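Local coordinates for vascular protein tyrosine phosphatase 1 (Rattus norvegicus, PDB 3I36) that probably removes phosphate from phosphotyrosine residues of other proteins as the catalytic domain of a receptor-type tyrosine phosphatase, at residues 36-39 against 45-48; 48-53 against 285-290. All coordinates share one frame; numbering follows the deposited sequence.

Interaction 1 (36-39 against 45-48); sequences KKQQ and GFAE
CB of Gln38 rests on the face of the Phe46 ring at a tight turn between two helical arms, a helix-turn-helix segment at the N-terminal end of this tyrosine phosphatase domain. Residues 36-39 and 45-48 both belong to helix 28-53, yet Gln38 and Gly45 have CA atoms only 4.0 Å apart, so the intervening residues must double back before the helix resumes. CB lies 3.3 Å from the centroid of the Phe46 ring and 11° off its normal, a CH-pi contact seated squarely over the ring. From there Gln38 takes CG beside its own backbone N (chi1 -68°) and bends again at chi2, which carries CD to 3.6 Å from CA of Gly45, a residue with no side chain to stand between them; the amide plane stands 72° from the ring plane. Beyond the contact, the Phe46 ring meets Phe35 edge-to-face and packs on Val294 and Asn297 of helix 290-305. With Phe46 replaced by alanine, Gln38 CB would probably lose the ring face it rests on, and Phe35 an edge-to-face partner. The backbones are tied as well: Phe46 N donates to Gln38 O over 3.2 Å, fairly straight at the hydrogen. Alongside it a water donates to Lys37 O at 2.7 Å and accepts from Gly45 N at 2.9 Å.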
loop_
_atom_site.group_PDB
_atom_site.type_symbol
_atom_site.label_atom_id
_atom_site.label_comp_id
_atom_site.label_asym_id
_atom_site.label_seq_id
_atom_site.Cartn_x
_atom_site.Cartn_y
_atom_site.Cartn_z
ATOM N N LYS A 36 -13.200 20.047 11.869
ATOM C CA LYS A 36 -13.067 21.495 11.970
ATOM C C LYS A 36 -12.213 21.845 13.177
ATOM O O LYS A 36 -11.355 22.715 13.106
ATOM C CB LYS A 36 -14.441 22.161 12.093
ATOM N N LYS A 37 -12.462 21.156 14.287
ATOM C CA LYS A 37 -11.705 21.360 15.509
ATOM C C LYS A 37 -10.222 21.093 15.265
ATOM O O LYS A 37 -9.358 21.868 15.674
ATOM C CB LYS A 37 -12.230 20.421 16.586
ATOM C CG LYS A 37 -11.627 20.607 17.954
ATOM C CD LYS A 37 -12.244 19.613 18.927
ATOM C CE LYS A 37 -13.762 19.700 18.904
ATOM N NZ LYS A 37 -14.397 18.519 19.565
ATOM N N GLN A 38 -9.940 19.986 14.589
ATOM C CA GLN A 38 -8.576 19.538 14.373
ATOM C C GLN A 38 -7.891 20.363 13.302
ATOM O O GLN A 38 -6.663 20.396 13.211
ATOM C CB GLN A 38 -8.579 18.066 13.957
ATOM C CG GLN A 38 -9.020 17.125 15.069
ATOM C CD GLN A 38 -8.231 17.339 16.352
ATOM O OE1 GLN A 38 -7.332 16.565 16.673
ATOM N NE2 GLN A 38 -8.554 18.405 17.082
ATOM N N GLN A 39 -8.701 21.022 12.485
ATOM C CA GLN A 39 -8.200 21.840 11.395
ATOM C C GLN A 39 -7.837 23.242 11.892
ATOM O O GLN A 39 -7.075 23.965 11.246
ATOM C CB GLN A 39 -9.264 21.921 10.302
ATOM C CG GLN A 39 -8.810 22.553 9.017
ATOM C CD GLN A 39 -9.933 22.622 7.999
ATOM O OE1 GLN A 39 -11.063 22.980 8.330
ATOM N NE2 GLN A 39 -9.627 22.277 6.756
ATOM N N GLY A 45 -4.581 20.334 15.633
ATOM C CA GLY A 45 -5.064 19.099 16.210
ATOM C C GLY A 45 -4.604 17.900 15.403
ATOM O O GLY A 45 -4.177 16.892 15.964
ATOM N N PHE A 46 -4.712 17.993 14.082
ATOM C CA PHE A 46 -4.204 16.924 13.229
ATOM C C PHE A 46 -2.700 16.777 13.398
ATOM O O PHE A 46 -2.178 15.667 13.445
ATOM C CB PHE A 46 -4.536 17.194 11.765
ATOM C CG PHE A 46 -5.987 17.039 11.440
ATOM C CD1 PHE A 46 -6.653 17.997 10.694
ATOM C CD2 PHE A 46 -6.690 15.927 11.880
ATOM C CE1 PHE A 46 -7.991 17.846 10.391
ATOM C CE2 PHE A 46 -8.029 15.777 11.583
ATOM C CZ PHE A 46 -8.677 16.732 10.837
ATOM N N ALA A 47 -2.003 17.902 13.476
ATOM C CA ALA A 47 -0.562 17.885 13.669
ATOM C C ALA A 47 -0.215 17.177 14.972
ATOM O O ALA A 47 0.757 16.430 15.042
ATOM C CB ALA A 47 0.004 19.312 13.655
ATOM N N GLU A 48 -1.020 17.419 16.003
ATOM C CA GLU A 48 -0.804 16.794 17.298
ATOM C C GLU A 48 -1.016 15.285 17.230
ATOM O O GLU A 48 -0.237 14.505 17.787
ATOM C CB GLU A 48 -1.743 17.396 18.342
ATOM C CG GLU A 48 -1.537 16.827 19.735
ATOM C CD GLU A 48 -2.413 17.517 20.770
ATOM O OE1 GLU A 48 -3.564 17.871 20.434
ATOM O OE2 GLU A 48 -1.944 17.712 21.911
HETATM O O HOH W 1 -6.720 22.354 15.725
#

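Interaction 2 (48-53 against 285-290); sequences EEYEDL and LMVQTE
Val287 O is held by two donors, the hydroxyl of Tyr50 and, from helix 272-280, NH2 of Arg280. The Tyr50 OH to Val287 O hydrogen bond measures 2.7 Å, although the hydroxyl is modelled too close to a neighbouring backbone atom and its exact place is less certain. The carbonyl oxygen lies at the edge of the phenol ring and in its plane, so the tyrosine meets the loop end-on. Setting CG anti to the backbone N (chi1 -170°) sends the ring from helix 28-53 toward 285-290, and the loop backbone meets it at one edge and over one face. Over that face comes the start of helix 290-305: CA of Glu290 stands 3.9 Å from the centroid of the Tyr50 ring, 15° off its normal and displaced toward the rim, in a CH-pi contact. On the same side, N of Glu290 approaches Tyr50 CE2 to 3.5 Å. The Glu290 side chain leaves extended, touching the ring through CB, which is 3.9 Å from Tyr50 CD2, and its carboxylate plane is turned 76° from the ring. An apolar touch of 4.3 Å joins Tyr50 CE1 to Val287 CG1.

Residues 285-290 belong to the Q-loop of the protein tyrosine phosphatase fold, whose Gln288 is a likely substrate-binding residue. Its CB points away from residues 48-53, and its side chain packs about 3 Å from that of Val248, in the phosphate-binding loop, and about 6 Å from that of Cys244, the probable phosphocysteine nucleophile (nearest atoms). Thr289 is the N-cap of helix 290-305, its OG1 hydrogen-bonded to the backbone N of Gln292. One turn into that helix, the ring of Tyr293 meets that of Tyr50.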
loop_
_atom_site.group_PDB
_atom_site.type_symbol
_atom_site.label_atom_id
_atom_site.label_comp_id
_atom_site.label_asym_id
_atom_site.label_seq_id
_atom_site.Cartn_x
_atom_site.Cartn_y
_atom_site.Cartn_z
ATOM N N GLU A 48 -1.020 17.419 16.003
ATOM C CA GLU A 48 -0.804 16.794 17.298
ATOM C C GLU A 48 -1.016 15.285 17.230
ATOM O O GLU A 48 -0.237 14.505 17.787
ATOM C CB GLU A 48 -1.743 17.396 18.342
ATOM C CG GLU A 48 -1.537 16.827 19.735
ATOM C CD GLU A 48 -2.413 17.517 20.770
ATOM O OE1 GLU A 48 -3.564 17.871 20.434
ATOM O OE2 GLU A 48 -1.944 17.712 21.911
ATOM N N GLU A 49 -2.081 14.873 16.554
ATOM C CA GLU A 49 -2.359 13.448 16.424
ATOM C C GLU A 49 -1.208 12.800 15.687
ATOM O O GLU A 49 -0.714 11.743 16.073
ATOM C CB GLU A 49 -3.651 13.220 15.645
ATOM C CG GLU A 49 -4.888 13.511 16.440
ATOM C CD GLU A 49 -6.148 13.315 15.628
ATOM O OE1 GLU A 49 -7.198 13.826 16.055
ATOM O OE2 GLU A 49 -6.082 12.659 14.567
ATOM N N TYR A 50 -0.784 13.451 14.612
ATOM C CA TYR A 50 0.240 12.889 13.762
ATOM C C TYR A 50 1.575 12.841 14.498
ATOM O O TYR A 50 2.337 11.889 14.357
ATOM C CB TYR A 50 0.348 13.709 12.478
ATOM C CG TYR A 50 1.214 13.042 11.462
ATOM C CD1 TYR A 50 0.788 11.891 10.808
ATOM C CD2 TYR A 50 2.469 13.549 11.165
ATOM C CE1 TYR A 50 1.596 11.266 9.880
ATOM C CE2 TYR A 50 3.275 12.940 10.245
ATOM C CZ TYR A 50 2.837 11.797 9.609
ATOM O OH TYR A 50 3.653 11.205 8.699
ATOM N N GLU A 51 1.849 13.861 15.304
ATOM C CA GLU A 51 3.070 13.884 16.100
ATOM C C GLU A 51 3.050 12.760 17.123
ATOM O O GLU A 51 4.076 12.142 17.417
ATOM C CB GLU A 51 3.231 15.233 16.802
ATOM C CG GLU A 51 4.349 15.267 17.837
ATOM C CD GLU A 51 5.738 15.166 17.223
ATOM O OE1 GLU A 51 5.871 15.258 15.983
ATOM O OE2 GLU A 51 6.705 14.994 17.991
ATOM N N ASP A 52 1.867 12.476 17.649
ATOM C CA ASP A 52 1.698 11.377 18.605
ATOM C C ASP A 52 1.998 10.030 17.980
ATOM O O ASP A 52 2.358 9.079 18.670
ATOM C CB ASP A 52 0.271 11.357 19.141
ATOM C CG ASP A 52 0.063 12.350 20.250
ATOM O OD1 ASP A 52 1.071 12.880 20.769
ATOM O OD2 ASP A 52 -1.105 12.596 20.599
ATOM N N LEU A 53 1.836 9.954 16.666
ATOM C CA LEU A 53 2.131 8.732 15.938
ATOM C C LEU A 53 3.624 8.582 15.634
ATOM O O LEU A 53 4.079 7.500 15.265
ATOM C CB LEU A 53 1.342 8.715 14.631
ATOM C CG LEU A 53 -0.168 8.499 14.808
ATOM C CD1 LEU A 53 -0.880 8.720 13.494
ATOM C CD2 LEU A 53 -0.442 7.101 15.347
ATOM N N LEU A 285 6.720 4.504 8.972
ATOM C CA LEU A 285 6.395 5.676 8.175
ATOM C C LEU A 285 5.058 5.616 7.453
ATOM O O LEU A 285 4.764 6.485 6.644
ATOM C CB LEU A 285 7.509 5.912 7.153
ATOM C CG LEU A 285 8.845 6.283 7.778
ATOM C CD1 LEU A 285 9.935 6.261 6.742
ATOM C CD2 LEU A 285 8.745 7.663 8.453
ATOM N N MET A 286 4.257 4.589 7.715
ATOM C CA MET A 286 2.983 4.466 7.017
ATOM C C MET A 286 2.207 5.753 7.215
ATOM O O MET A 286 2.006 6.180 8.352
ATOM C CB MET A 286 2.189 3.275 7.541
ATOM C CG MET A 286 2.954 1.959 7.455
ATOM S SD MET A 286 3.583 1.674 5.787
ATOM C CE MET A 286 2.050 1.541 4.908
ATOM N N VAL A 287 1.799 6.370 6.105
ATOM C CA VAL A 287 1.247 7.722 6.111
ATOM C C VAL A 287 2.379 8.625 6.567
ATOM O O VAL A 287 2.539 8.947 7.747
ATOM C CB VAL A 287 -0.017 7.863 7.001
ATOM C CG1 VAL A 287 -0.648 9.257 6.823
ATOM C CG2 VAL A 287 -1.027 6.788 6.630
ATOM N N GLN A 288 3.172 9.013 5.589
ATOM C CA GLN A 288 4.535 9.427 5.845
ATOM C C GLN A 288 4.665 10.920 6.067
ATOM O O GLN A 288 5.665 11.380 6.598
ATOM C CB GLN A 288 5.396 9.007 4.667
ATOM C CG GLN A 288 6.849 9.359 4.820
ATOM C CD GLN A 288 7.656 8.785 3.703
ATOM O OE1 GLN A 288 7.131 8.538 2.609
ATOM N NE2 GLN A 288 8.933 8.532 3.966
ATOM N N THR A 289 3.648 11.672 5.661
ATOM C CA THR A 289 3.662 13.107 5.851
ATOM C C THR A 289 2.391 13.538 6.574
ATOM O O THR A 289 1.364 12.875 6.513
ATOM C CB THR A 289 3.762 13.865 4.500
ATOM O OG1 THR A 289 2.536 13.708 3.775
ATOM C CG2 THR A 289 4.899 13.314 3.668
ATOM N N GLU A 290 2.470 14.658 7.265
ATOM C CA GLU A 290 1.303 15.200 7.918
ATOM C C GLU A 290 0.226 15.518 6.877
ATOM O O GLU A 290 -0.949 15.314 7.123
ATOM C CB GLU A 290 1.704 16.459 8.669
ATOM C CG GLU A 290 0.660 16.998 9.565
ATOM C CD GLU A 290 1.151 18.247 10.236
ATOM O OE1 GLU A 290 2.004 18.111 11.126
ATOM O OE2 GLU A 290 0.702 19.343 9.846
#

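Overall arrangement
Interactions 1 and 2 follow one another along helix 28-53, share Glu48, and have centres 12 Å apart on the same side of the chain's centre. The first is local, joining two parts of that helix across its turn; the second reaches over more than 230 residues to the loop between helices 272-280 and 290-305. They touch directly, Ala47 CB lying 3.4 Å from Glu290 OE1. Helix 290-305 links them further, since Phe46 packs on its flank while Tyr50 meets its first turn. The N-terminal helical element is thereby laid against the C-terminal helix of the catalytic domain, and its later part reaches the Q-loop backbone, whereas interaction 1 lies away from the active site.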